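Local coordinates for uncharacterized HTH-type transcriptional regulator YydK (Bacillus subtilis subsp. subtilis, PDB 3BWG), which probably binds DNA as a GntR-family transcription regulator, joining a winged helix-turn-helix domain to a UTRA domain, at residues B[9-14]-B[51-56]; B[108-113]-B[216-221]; B[160-165]-B[171-176]; B[128-131]-B[137-140]; B[34-39]-B[44-49]. All coordinates share one frame; numbering follows the deposited sequence.

Contact 1 of 5, residues B[9-14]-B[51-56]; sequences QIATEI and ELLEQK
In the GntR-type winged helix-turn-helix domain, Ala11 and Ile14 on helix 6-20 pack against Leu52 and Leu53 near the C-terminal end of helix 43-55. The second of these helices carries the latter part of the predicted helix-turn-helix motif, so the contact joins it to the first helix of the domain. The short segments approach to 9.9 Å between axes and cross at -56°. Ala11 suits the point of closest backbone approach, where its CA lies 6.4 Å from that of Leu53, because a single methyl leaves room for two leucines. Ala11 CB meets Leu52 CD2 at 3.8 Å and, less closely, Leu53 CD1 at 4.1 Å. The two branches of Leu53 reach residues three apart on the first helix, CD1 lying by Ala11 and CD2 by Ile14. The side chains that meet are all aliphatic, and Leu53 CD1 also lies by the backbone oxygen Ala11 O. Helix 32-39 adds to the same core through Phe39, which touches Ile14, and strand 59-62 contributes Ile59 beside Leu53. Leu52, more open than Leu53, also rests on Tyr7. In Ile14 the smaller branch does the work: Ile14 CG2 stands anti to the backbone N and comes to 3.7 Å from Leu53 CD2, with the two side chains slanting past one another.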
# COMPACT_ATOMS: atom_id res chain seq x y z
N GLN B 9 -11.53 15.42 18.71
CA GLN B 9 -10.64 15.65 19.86
C GLN B 9 -10.35 14.34 20.63
O GLN B 9 -9.20 14.07 20.99
CB GLN B 9 -11.18 16.77 20.79
CG GLN B 9 -10.35 17.03 22.09
CD GLN B 9 -8.83 17.32 21.87
OE1 GLN B 9 -8.38 17.69 20.78
NE2 GLN B 9 -8.04 17.13 22.93
N ILE B 10 -11.40 13.54 20.86
CA ILE B 10 -11.30 12.26 21.56
C ILE B 10 -10.38 11.30 20.78
O ILE B 10 -9.48 10.68 21.35
CB ILE B 10 -12.69 11.58 21.76
CG1 ILE B 10 -13.72 12.47 22.51
CG2 ILE B 10 -12.53 10.18 22.39
CD1 ILE B 10 -13.29 13.02 23.82
N ALA B 11 -10.62 11.18 19.47
CA ALA B 11 -9.73 10.41 18.58
C ALA B 11 -8.26 10.77 18.81
O ALA B 11 -7.42 9.88 19.03
CB ALA B 11 -10.12 10.63 17.13
N THR B 12 -7.95 12.07 18.83
CA THR B 12 -6.57 12.53 18.97
C THR B 12 -5.95 12.18 20.34
O THR B 12 -4.79 11.76 20.42
CB THR B 12 -6.44 14.03 18.61
OG1 THR B 12 -6.54 14.18 17.18
CG2 THR B 12 -5.11 14.65 19.10
N GLU B 13 -6.74 12.31 21.41
CA GLU B 13 -6.28 11.99 22.76
C GLU B 13 -6.03 10.49 22.92
O GLU B 13 -5.11 10.08 23.63
CB GLU B 13 -7.29 12.49 23.81
CG GLU B 13 -7.55 14.00 23.76
CD GLU B 13 -7.62 14.68 25.13
OE1 GLU B 13 -8.31 14.17 26.04
OE2 GLU B 13 -6.98 15.76 25.30
N ILE B 14 -6.86 9.68 22.24
CA ILE B 14 -6.68 8.22 22.17
C ILE B 14 -5.38 7.78 21.45
O ILE B 14 -4.66 6.92 21.98
CB ILE B 14 -7.90 7.56 21.54
CG1 ILE B 14 -9.02 7.50 22.58
CG2 ILE B 14 -7.56 6.16 21.05
CD1 ILE B 14 -10.38 7.25 22.00
N GLU B 51 -14.75 4.85 14.97
CA GLU B 51 -14.79 4.68 13.47
C GLU B 51 -13.67 5.46 12.80
O GLU B 51 -12.95 4.91 11.96
CB GLU B 51 -16.10 5.10 12.81
CG GLU B 51 -17.33 5.12 13.68
CD GLU B 51 -17.98 3.74 13.85
OE1 GLU B 51 -19.21 3.63 13.54
OE2 GLU B 51 -17.27 2.81 14.31
N LEU B 52 -13.54 6.73 13.17
CA LEU B 52 -12.46 7.56 12.65
C LEU B 52 -11.10 6.86 12.73
O LEU B 52 -10.41 6.76 11.72
CB LEU B 52 -12.40 8.90 13.38
CG LEU B 52 -11.41 9.98 12.91
CD1 LEU B 52 -11.51 10.20 11.40
CD2 LEU B 52 -11.66 11.27 13.68
N LEU B 53 -10.73 6.42 13.93
CA LEU B 53 -9.47 5.72 14.20
C LEU B 53 -9.27 4.47 13.34
O LEU B 53 -8.14 4.18 12.89
CB LEU B 53 -9.44 5.30 15.66
CG LEU B 53 -8.60 6.04 16.69
CD1 LEU B 53 -7.93 7.32 16.17
CD2 LEU B 53 -9.45 6.27 17.90
N GLU B 54 -10.36 3.73 13.15
CA GLU B 54 -10.34 2.47 12.44
C GLU B 54 -10.05 2.72 10.96
O GLU B 54 -9.16 2.10 10.40
CB GLU B 54 -11.67 1.74 12.64
CG GLU B 54 -11.77 0.43 11.88
CD GLU B 54 -12.49 -0.66 12.67
OE1 GLU B 54 -13.33 -0.30 13.55
OE2 GLU B 54 -12.22 -1.87 12.41
N GLN B 55 -10.79 3.65 10.35
CA GLN B 55 -10.54 4.05 8.96
C GLN B 55 -9.17 4.73 8.80
O GLN B 55 -8.58 4.71 7.72
CB GLN B 55 -11.69 4.89 8.40
CG GLN B 55 -11.77 6.30 8.93
CD GLN B 55 -13.19 6.88 8.91
OE1 GLN B 55 -14.17 6.15 8.70
NE2 GLN B 55 -13.30 8.18 9.14
N LYS B 56 -8.65 5.29 9.89
CA LYS B 56 -7.28 5.81 9.96
C LYS B 56 -6.19 4.71 10.15
O LYS B 56 -4.98 5.00 10.17
CB LYS B 56 -7.21 6.85 11.08
CG LYS B 56 -6.01 7.79 11.07
CD LYS B 56 -6.30 8.99 11.98
CE LYS B 56 -5.44 10.20 11.62
NZ LYS B 56 -3.98 9.98 11.83

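Contact 2 of 5, residues B[108-113]-B[216-221]; sequences TPEAAE and FDYSKI
Glu110 and Tyr218 meet at about a right angle, the carboxylate plane turned 61° from the phenol ring. The glutamate comes from helix 109-114, extended along its whole length with CG opposite the backbone N (chi1 171°), and so passes across the outer end of the tyrosine. Glu110 CG lies 3.8 Å from Tyr218 CE2, while Glu110 OE1 comes to 3.1 Å from Tyr218 OH. The hydrogen bond of that hydroxyl goes to Glu205 OE2 on the neighbouring strand, which brings two carboxylates close together; the salt bridge from Glu110 to Lys220 probably offsets some of the repulsion. Lys220 approaches Glu110 from the opposite direction. Its chain bends at chi3 and chi4 to bring Lys220 NZ to 3.0 Å from Glu110 OE2, a salt bridge on the syn side of the oxygen, 20° out of the carboxylate plane; the bond from NZ to OE1 is weak. Tyr203 OH gives the ammonium another partner. The whole belongs to the UTRA domain, where this short helix lies against one face of the antiparallel sheet and crosses strand 215-224. Tyr218 and Lys220, two residues apart, both point to that face. Nearer the backbone, small Ala111 lets the helix settle close to the ring: Tyr218 CD2 lies 3.8 Å from Ala111 CA. The second subunit adds Arg74, packed on the same tyrosine. Thr108 begins the helix as its N-cap, Thr108 OG1 accepting from Ala111 N at 3.1 Å.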
# COMPACT_ATOMS: atom_id res chain seq x y z
N THR B 108 5.75 16.31 -21.49
CA THR B 108 6.16 15.19 -22.30
C THR B 108 4.91 14.36 -22.71
O THR B 108 3.83 14.50 -22.13
CB THR B 108 7.15 14.28 -21.56
OG1 THR B 108 6.52 13.67 -20.44
CG2 THR B 108 8.41 15.06 -21.09
N PRO B 109 5.02 13.54 -23.77
CA PRO B 109 3.90 12.63 -24.07
C PRO B 109 3.49 11.75 -22.88
O PRO B 109 2.31 11.68 -22.55
CB PRO B 109 4.45 11.79 -25.22
CG PRO B 109 5.42 12.71 -25.87
CD PRO B 109 6.07 13.50 -24.80
N GLU B 110 4.47 11.11 -22.24
CA GLU B 110 4.25 10.39 -20.99
C GLU B 110 3.48 11.16 -19.89
O GLU B 110 2.57 10.62 -19.24
CB GLU B 110 5.60 9.91 -20.47
CG GLU B 110 5.53 9.32 -19.06
CD GLU B 110 6.91 9.06 -18.47
OE1 GLU B 110 7.19 7.91 -18.09
OE2 GLU B 110 7.74 10.00 -18.43
N ALA B 111 3.82 12.42 -19.65
CA ALA B 111 3.16 13.13 -18.53
C ALA B 111 1.73 13.47 -18.96
O ALA B 111 0.82 13.50 -18.13
CB ALA B 111 3.89 14.38 -18.15
N ALA B 112 1.57 13.76 -20.24
CA ALA B 112 0.27 14.16 -20.82
C ALA B 112 -0.72 13.01 -20.66
O ALA B 112 -1.88 13.21 -20.27
CB ALA B 112 0.43 14.52 -22.31
N GLU B 113 -0.23 11.81 -20.93
CA GLU B 113 -1.02 10.60 -20.87
C GLU B 113 -1.37 10.28 -19.42
O GLU B 113 -2.51 9.97 -19.12
CB GLU B 113 -0.30 9.43 -21.57
CG GLU B 113 -0.23 9.56 -23.13
CD GLU B 113 0.56 8.42 -23.78
OE1 GLU B 113 1.11 7.57 -23.02
OE2 GLU B 113 0.68 8.35 -25.03
N PHE B 216 -4.07 15.36 -11.25
CA PHE B 216 -3.48 16.70 -11.09
C PHE B 216 -1.94 16.70 -11.00
O PHE B 216 -1.31 17.74 -11.23
CB PHE B 216 -4.08 17.47 -9.88
CG PHE B 216 -3.68 16.93 -8.51
CD1 PHE B 216 -2.55 17.41 -7.85
CD2 PHE B 216 -4.45 15.97 -7.89
CE1 PHE B 216 -2.16 16.94 -6.60
CE2 PHE B 216 -4.07 15.46 -6.62
CZ PHE B 216 -2.92 15.96 -5.98
N ASP B 217 -1.36 15.54 -10.68
CA ASP B 217 0.10 15.42 -10.40
C ASP B 217 0.61 14.04 -10.86
O ASP B 217 0.08 13.02 -10.47
CB ASP B 217 0.34 15.64 -8.89
CG ASP B 217 1.76 15.27 -8.40
OD1 ASP B 217 2.69 15.03 -9.18
OD2 ASP B 217 1.97 15.28 -7.18
N TYR B 218 1.60 14.02 -11.75
CA TYR B 218 2.31 12.83 -12.14
C TYR B 218 3.73 13.06 -11.71
O TYR B 218 4.34 14.07 -12.10
CB TYR B 218 2.26 12.64 -13.66
CG TYR B 218 3.12 11.53 -14.17
CD1 TYR B 218 2.93 10.22 -13.72
CD2 TYR B 218 4.11 11.77 -15.13
CE1 TYR B 218 3.73 9.19 -14.17
CE2 TYR B 218 4.89 10.76 -15.60
CZ TYR B 218 4.69 9.47 -15.13
OH TYR B 218 5.46 8.42 -15.63
N SER B 219 4.27 12.13 -10.94
CA SER B 219 5.64 12.24 -10.48
C SER B 219 6.45 10.96 -10.76
O SER B 219 5.90 9.84 -10.86
CB SER B 219 5.67 12.61 -8.99
OG SER B 219 5.37 11.48 -8.21
N LYS B 220 7.76 11.16 -10.92
CA LYS B 220 8.73 10.11 -11.18
C LYS B 220 9.81 10.27 -10.15
O LYS B 220 10.49 11.29 -10.12
CB LYS B 220 9.31 10.30 -12.56
CG LYS B 220 8.27 10.03 -13.64
CD LYS B 220 8.58 10.77 -14.94
CE LYS B 220 9.96 10.47 -15.48
NZ LYS B 220 9.91 9.33 -16.43
N ILE B 221 9.99 9.26 -9.29
CA ILE B 221 10.92 9.38 -8.17
C ILE B 221 11.86 8.19 -8.04
O ILE B 221 11.44 7.03 -8.13
CB ILE B 221 10.17 9.58 -6.88
CG1 ILE B 221 9.15 10.74 -7.04
CG2 ILE B 221 11.20 9.86 -5.71
CD1 ILE B 221 8.39 11.12 -5.78

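Contact 3 of 5, residues B[160-165]-B[171-176]; sequences SIFHYI and LKIGFS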
# COMPACT_ATOMS: atom_id res chain seq x y z
N SER B 160 6.00 21.36 1.31
CA SER B 160 4.94 20.41 0.94
C SER B 160 4.01 20.99 -0.11
O SER B 160 3.17 21.87 0.16
CB SER B 160 4.15 19.96 2.16
OG SER B 160 3.28 18.90 1.78
N ILE B 161 4.14 20.49 -1.33
CA ILE B 161 3.28 20.95 -2.42
C ILE B 161 1.79 20.60 -2.12
O ILE B 161 0.92 21.42 -2.34
CB ILE B 161 3.79 20.36 -3.80
CG1 ILE B 161 5.23 20.84 -4.07
CG2 ILE B 161 2.83 20.72 -4.98
CD1 ILE B 161 5.89 20.26 -5.30
N PHE B 162 1.53 19.39 -1.61
CA PHE B 162 0.17 18.95 -1.28
C PHE B 162 -0.45 19.79 -0.21
O PHE B 162 -1.66 20.02 -0.23
CB PHE B 162 0.15 17.50 -0.83
CG PHE B 162 0.22 16.51 -1.96
CD1 PHE B 162 0.45 16.92 -3.27
CD2 PHE B 162 0.16 15.17 -1.72
CE1 PHE B 162 0.55 16.03 -4.30
CE2 PHE B 162 0.27 14.25 -2.78
CZ PHE B 162 0.45 14.71 -4.06
N HIS B 163 0.38 20.25 0.73
CA HIS B 163 -0.09 21.22 1.70
C HIS B 163 -0.68 22.47 1.07
O HIS B 163 -1.74 22.88 1.47
CB HIS B 163 0.94 21.60 2.78
CG HIS B 163 0.37 22.50 3.83
ND1 HIS B 163 -0.37 22.03 4.89
CD2 HIS B 163 0.37 23.86 3.94
CE1 HIS B 163 -0.78 23.05 5.63
NE2 HIS B 163 -0.35 24.17 5.07
N TYR B 164 0.01 23.07 0.09
CA TYR B 164 -0.48 24.29 -0.57
C TYR B 164 -1.75 24.00 -1.36
O TYR B 164 -2.68 24.81 -1.40
CB TYR B 164 0.62 24.88 -1.49
CG TYR B 164 0.14 25.80 -2.60
CD1 TYR B 164 -0.34 27.11 -2.33
CD2 TYR B 164 0.17 25.36 -3.95
CE1 TYR B 164 -0.80 27.96 -3.40
CE2 TYR B 164 -0.29 26.17 -5.00
CZ TYR B 164 -0.76 27.47 -4.74
OH TYR B 164 -1.16 28.25 -5.84
N ILE B 165 -1.76 22.84 -1.99
CA ILE B 165 -2.85 22.41 -2.84
C ILE B 165 -4.13 22.34 -2.04
O ILE B 165 -5.15 22.85 -2.50
CB ILE B 165 -2.50 21.09 -3.54
CG1 ILE B 165 -1.36 21.38 -4.52
CG2 ILE B 165 -3.75 20.47 -4.23
CD1 ILE B 165 -0.95 20.22 -5.40
N LEU B 171 -8.16 22.60 -2.90
CA LEU B 171 -8.48 21.40 -3.67
C LEU B 171 -8.56 20.17 -2.79
O LEU B 171 -7.89 20.08 -1.76
CB LEU B 171 -7.43 21.18 -4.77
CG LEU B 171 -7.44 22.28 -5.83
CD1 LEU B 171 -6.29 22.10 -6.77
CD2 LEU B 171 -8.77 22.30 -6.57
N LYS B 172 -9.35 19.20 -3.22
CA LYS B 172 -9.59 18.00 -2.45
C LYS B 172 -8.89 16.85 -3.16
O LYS B 172 -9.28 16.44 -4.26
CB LYS B 172 -11.10 17.76 -2.27
CG LYS B 172 -11.88 18.99 -1.79
CD LYS B 172 -11.55 19.33 -0.32
CE LYS B 172 -11.66 20.85 -0.04
NZ LYS B 172 -12.99 21.44 -0.38
N ILE B 173 -7.83 16.36 -2.53
CA ILE B 173 -6.96 15.34 -3.06
C ILE B 173 -7.58 13.95 -2.80
O ILE B 173 -7.94 13.63 -1.68
CB ILE B 173 -5.54 15.49 -2.45
CG1 ILE B 173 -5.01 16.92 -2.73
CG2 ILE B 173 -4.60 14.31 -2.88
CD1 ILE B 173 -3.51 17.22 -2.34
N GLY B 174 -7.74 13.15 -3.85
CA GLY B 174 -8.42 11.88 -3.71
C GLY B 174 -7.44 10.74 -3.93
O GLY B 174 -6.32 10.76 -3.40
N PHE B 175 -7.85 9.76 -4.74
CA PHE B 175 -7.09 8.53 -4.87
C PHE B 175 -5.83 8.72 -5.71
O PHE B 175 -5.70 9.70 -6.47
CB PHE B 175 -7.99 7.43 -5.43
CG PHE B 175 -8.56 7.73 -6.80
CD1 PHE B 175 -7.91 7.32 -7.95
CD2 PHE B 175 -9.79 8.39 -6.92
CE1 PHE B 175 -8.45 7.58 -9.22
CE2 PHE B 175 -10.35 8.66 -8.20
CZ PHE B 175 -9.68 8.27 -9.34
N SER B 176 -4.89 7.78 -5.55
CA SER B 176 -3.67 7.76 -6.31
C SER B 176 -3.31 6.32 -6.70
O SER B 176 -3.59 5.37 -5.98
CB SER B 176 -2.50 8.35 -5.49
OG SER B 176 -2.50 7.75 -4.22
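Leu171 N donates to Ile165 O over 3.0 Å, a fairly straight bond (164° at the hydrogen) that ties the chain just before strand 173-184 back to helix 161-167. The donor sits 21° out of the carbonyl plane. Ile165 CG2 stands anti to the backbone N and is shared by two partners, Leu171 CB at 3.8 Å and Ile173 CD1 at the same 3.8 Å. From the strand, Ile173 sends its longer branch across to the helix at about a right angle to both helix side chains. The tip, Ile173 CD1, lies over one face of the Phe162 ring, 4.2 Å from the centroid and 27° off the normal, a CH-pi contact; the approach favours the inner end of the ring, with Phe162 CG at 3.8 Å. The end methyl of isoleucine's unbranched arm is narrow enough to sit between this ring face and Ile165. Phe162 also meets Phe208 edge-to-face, and Phe216 touches both Ile165 and Ile173, so the apolar cluster continues into the sheet. Further along the strand, Ser176 pairs with a strand of the second subunit, carrying the sheet across the interface. The arrangement is that of a short amphipathic helix laid on a sheet and joined to its strand by a short loop, within the UTRA domain.

Contact 4 of 5, residues B[128-131]-B[137-140]; sequences RVRY and LCYE
Arg128 and Glu140 lie side by side on neighbouring strands, pointing the same way, and meet through one carboxylate oxygen. Glu140 OE2 accepts from Arg128 NE at 2.9 Å and from Arg128 NH2 at 3.2 Å. Arg128 CG lies between its backbone N and carbonyl carbon (chi1 76°), and the chain then runs extended to NE, laying the guanidinium beside Glu140. The oxygen lies near the guanidinium plane, yet NE meets it from 61° above the carboxylate plane, because the two flat groups are turned 59° apart. Arg130 NE stands 3.6 Å above the plane of the Arg128 guanidinium. Each arginine has further acceptors: Arg128 NH1 bonds to the carbonyls of Val157 and His159, Arg130 to Ser97 OG and Glu91. Glu140 OE1 is bonded to Ser142 OG, which helps to set the carboxylate's turn. These long polar chains occupy a buried face together with Cys138, whose SG packs 3.6 Å from Arg130 CG. The backbone beneath is the antiparallel hairpin of strands 123-132 and 135-145 in the UTRA sheet. Arg128 and Glu140 form a hydrogen-bonded pair, Glu140 N reaching Arg128 O at 2.8 Å. Leu137 and Cys138 both face Arg130 in a classic beta bulge; Leu137 N gives Arg130 O the stronger bond, 2.7 Å, and Cys138 N a weak one. On the other face Val129 pairs with Tyr139, whose ring stacks on Tyr192 of helix 187-193.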
# COMPACT_ATOMS: atom_id res chain seq x y z
N ARG B 128 13.55 18.18 -8.29
CA ARG B 128 14.11 18.46 -6.97
C ARG B 128 14.75 17.23 -6.33
O ARG B 128 14.39 16.07 -6.60
CB ARG B 128 13.06 19.13 -6.06
CG ARG B 128 11.98 18.23 -5.48
CD ARG B 128 10.90 19.02 -4.77
NE ARG B 128 9.78 18.11 -4.52
CZ ARG B 128 8.83 18.29 -3.61
NH1 ARG B 128 8.82 19.37 -2.83
NH2 ARG B 128 7.88 17.37 -3.49
N VAL B 129 15.76 17.50 -5.52
CA VAL B 129 16.36 16.47 -4.70
C VAL B 129 15.82 16.75 -3.32
O VAL B 129 15.74 17.92 -2.88
CB VAL B 129 17.91 16.52 -4.71
CG1 VAL B 129 18.56 15.40 -3.82
CG2 VAL B 129 18.43 16.42 -6.16
N ARG B 130 15.40 15.68 -2.66
CA ARG B 130 14.89 15.81 -1.30
C ARG B 130 15.83 15.13 -0.29
O ARG B 130 16.55 14.21 -0.67
CB ARG B 130 13.45 15.33 -1.21
CG ARG B 130 12.59 15.75 -2.41
CD ARG B 130 11.10 15.54 -2.10
NE ARG B 130 10.67 16.53 -1.08
CZ ARG B 130 9.54 16.44 -0.39
NH1 ARG B 130 8.71 15.41 -0.61
NH2 ARG B 130 9.22 17.39 0.50
N TYR B 131 15.84 15.62 0.95
CA TYR B 131 16.76 15.16 2.01
C TYR B 131 16.04 14.84 3.33
O TYR B 131 15.11 15.55 3.73
CB TYR B 131 17.84 16.21 2.31
CG TYR B 131 18.69 16.63 1.14
CD1 TYR B 131 20.04 16.26 1.05
CD2 TYR B 131 18.15 17.43 0.14
CE1 TYR B 131 20.83 16.68 -0.07
CE2 TYR B 131 18.90 17.85 -0.95
CZ TYR B 131 20.21 17.47 -1.07
OH TYR B 131 20.88 17.91 -2.20
N LEU B 137 17.27 11.69 0.16
CA LEU B 137 16.13 10.78 0.18
C LEU B 137 15.76 10.31 -1.25
O LEU B 137 15.54 9.11 -1.51
CB LEU B 137 14.92 11.47 0.85
CG LEU B 137 13.61 10.66 0.80
CD1 LEU B 137 13.74 9.32 1.53
CD2 LEU B 137 12.40 11.41 1.32
N CYS B 138 15.66 11.26 -2.16
CA CYS B 138 15.19 10.99 -3.49
C CYS B 138 15.51 12.11 -4.45
O CYS B 138 15.91 13.20 -4.05
CB CYS B 138 13.67 10.73 -3.50
SG CYS B 138 12.64 12.16 -3.02
N TYR B 139 15.33 11.79 -5.72
CA TYR B 139 15.46 12.68 -6.82
C TYR B 139 14.10 12.52 -7.51
O TYR B 139 13.67 11.40 -7.79
CB TYR B 139 16.63 12.19 -7.73
CG TYR B 139 16.62 12.82 -9.11
CD1 TYR B 139 16.67 14.21 -9.27
CD2 TYR B 139 16.53 12.03 -10.25
CE1 TYR B 139 16.61 14.80 -10.52
CE2 TYR B 139 16.49 12.62 -11.53
CZ TYR B 139 16.54 14.02 -11.65
OH TYR B 139 16.51 14.64 -12.89
N GLU B 140 13.43 13.65 -7.75
CA GLU B 140 12.09 13.64 -8.29
C GLU B 140 11.85 14.58 -9.48
O GLU B 140 12.36 15.68 -9.55
CB GLU B 140 11.09 13.93 -7.16
CG GLU B 140 9.80 14.67 -7.57
CD GLU B 140 8.98 15.16 -6.38
OE1 GLU B 140 7.78 15.36 -6.51
OE2 GLU B 140 9.53 15.32 -5.28

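Contact 5 of 5, residues B[34-39]-B[44-49]; sequences TLMAQF and STITKS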
# COMPACT_ATOMS: atom_id res chain seq x y z
N THR B 34 -15.04 2.37 29.66
CA THR B 34 -13.85 3.05 30.24
C THR B 34 -13.54 4.35 29.51
O THR B 34 -13.25 5.38 30.12
CB THR B 34 -12.64 2.12 30.25
OG1 THR B 34 -12.99 0.93 30.94
CG2 THR B 34 -11.42 2.78 30.95
N LEU B 35 -13.66 4.30 28.19
CA LEU B 35 -13.48 5.47 27.34
C LEU B 35 -14.55 6.51 27.57
O LEU B 35 -14.24 7.69 27.71
CB LEU B 35 -13.44 5.05 25.86
CG LEU B 35 -12.31 4.08 25.49
CD1 LEU B 35 -12.49 3.54 24.04
CD2 LEU B 35 -10.92 4.73 25.74
N MSE B 36 -15.81 6.07 27.62
CA MSE B 36 -16.90 6.97 27.97
C MSE B 36 -16.59 7.69 29.27
O MSE B 36 -16.64 8.90 29.32
CB MSE B 36 -18.22 6.22 28.13
CG MSE B 36 -18.81 5.80 26.81
SE MSE B 36 -20.26 4.58 27.21
CE MSE B 36 -19.54 2.89 26.73
N ALA B 37 -16.22 6.92 30.29
CA ALA B 37 -16.04 7.48 31.64
C ALA B 37 -14.87 8.44 31.61
O ALA B 37 -14.98 9.56 32.10
CB ALA B 37 -15.80 6.37 32.64
N GLN B 38 -13.78 8.00 30.98
CA GLN B 38 -12.61 8.81 30.73
C GLN B 38 -12.92 10.20 30.16
O GLN B 38 -12.64 11.20 30.81
CB GLN B 38 -11.65 8.07 29.81
CG GLN B 38 -10.30 8.69 29.72
CD GLN B 38 -9.32 7.85 28.90
OE1 GLN B 38 -8.27 8.34 28.49
NE2 GLN B 38 -9.65 6.58 28.68
N PHE B 39 -13.48 10.27 28.95
CA PHE B 39 -13.71 11.56 28.32
C PHE B 39 -15.10 12.13 28.64
O PHE B 39 -15.52 13.13 28.04
CB PHE B 39 -13.51 11.46 26.82
CG PHE B 39 -12.22 10.79 26.43
CD1 PHE B 39 -11.04 11.52 26.32
CD2 PHE B 39 -12.19 9.41 26.15
CE1 PHE B 39 -9.85 10.90 25.95
CE2 PHE B 39 -11.01 8.78 25.79
CZ PHE B 39 -9.84 9.53 25.68
N SER B 44 -22.37 6.96 21.98
CA SER B 44 -22.40 7.33 20.56
C SER B 44 -21.19 8.21 20.16
O SER B 44 -20.70 8.12 19.03
CB SER B 44 -23.70 8.07 20.25
OG SER B 44 -23.55 8.86 19.09
N THR B 45 -20.74 9.06 21.07
CA THR B 45 -19.58 9.91 20.83
C THR B 45 -18.34 9.03 20.75
O THR B 45 -17.53 9.17 19.83
CB THR B 45 -19.46 11.02 21.92
OG1 THR B 45 -20.59 11.89 21.81
CG2 THR B 45 -18.19 11.86 21.72
N ILE B 46 -18.21 8.07 21.67
CA ILE B 46 -17.08 7.14 21.61
C ILE B 46 -17.11 6.27 20.34
O ILE B 46 -16.08 6.06 19.71
CB ILE B 46 -16.93 6.26 22.90
CG1 ILE B 46 -16.54 7.12 24.11
CG2 ILE B 46 -15.87 5.18 22.69
CD1 ILE B 46 -15.13 7.83 24.01
N THR B 47 -18.29 5.79 19.97
CA THR B 47 -18.46 4.95 18.78
C THR B 47 -17.97 5.66 17.50
O THR B 47 -17.33 5.02 16.64
CB THR B 47 -19.92 4.47 18.69
OG1 THR B 47 -20.19 3.62 19.81
CG2 THR B 47 -20.17 3.71 17.43
N LYS B 48 -18.22 6.96 17.40
CA LYS B 48 -17.76 7.80 16.28
C LYS B 48 -16.24 8.04 16.29
O LYS B 48 -15.61 8.13 15.24
CB LYS B 48 -18.51 9.15 16.28
CG LYS B 48 -19.99 9.04 15.97
CD LYS B 48 -20.59 10.40 15.59
CE LYS B 48 -22.11 10.45 15.78
NZ LYS B 48 -22.69 11.66 15.13
N SER B 49 -15.67 8.17 17.48
CA SER B 49 -14.22 8.28 17.63
C SER B 49 -13.55 6.97 17.18
O SER B 49 -12.53 6.97 16.48
CB SER B 49 -13.85 8.60 19.07
OG SER B 49 -14.41 9.84 19.44
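Ile46, on helix 43-55, points its side chain into helix 32-39 and touches Leu35, Met36 and Phe39. At CB the chain divides. Ile46 CG2, anti to the backbone N, turns toward Leu35 and lies 4.0 Å from both Leu35 CB and Leu35 CD1. The other branch, Ile46 CG1, runs toward Met36, coming to 3.7 Å from Met36 N and 3.8 Å from Met36 CG; this residue is selenomethionine, and its own chain bends away at chi3 beyond that carbon. The tip, Ile46 CD1, reaches Leu35 CB at 3.7 Å and Phe39 CD2 at 4.0 Å, where the ring and the isoleucine lie at about a right angle. A beta-branched residue suits this position: one arm meets Leu35 while the other runs past Met36 to Leu35 and Phe39, along one turn of the facing helix, whose axis crosses at 107°. Leu35 and Phe39, one turn apart on that helix, form the walls. Phe39 leads on into the core by touching Ile10 and Ile14 of helix 6-20, while Ser49 OG is bonded to Tyr7 O of that same helix. The pair of helices is the predicted helix-turn-helix, with helix 43-55 in the place of the recognition helix. The side chains that meet are apolar and no hydrogen bond joins the two segments, so shape, with the short connection, probably helps to set the angle, whereas Ser44 and Lys48 stay exposed to solvent, consistent with polar side chains being available for the DNA that such motifs bind.

Overall arrangement
The five contacts fall into two groups, one in each domain. Contacts 1 and 5 share helix 43-55 and lie 10 Å apart between centres; Phe39 of contact 5 touches Ile10 and Ile14 of contact 1, so both belong to one hydrophobic core. Contacts 2, 3 and 4 belong to the UTRA sheet, with centres 16 to 19 Å apart. Phe216 bridges contacts 2 and 3, and Ile221 packs on Cys138 to link contacts 2 and 4. Contacts 4 and 5 are about 43 Å apart between centres. Ethanediol molecules bound near Lys220 and Tyr139, in contacts 2 and 4, may mark pockets, although they probably come from the crystallisation liquor.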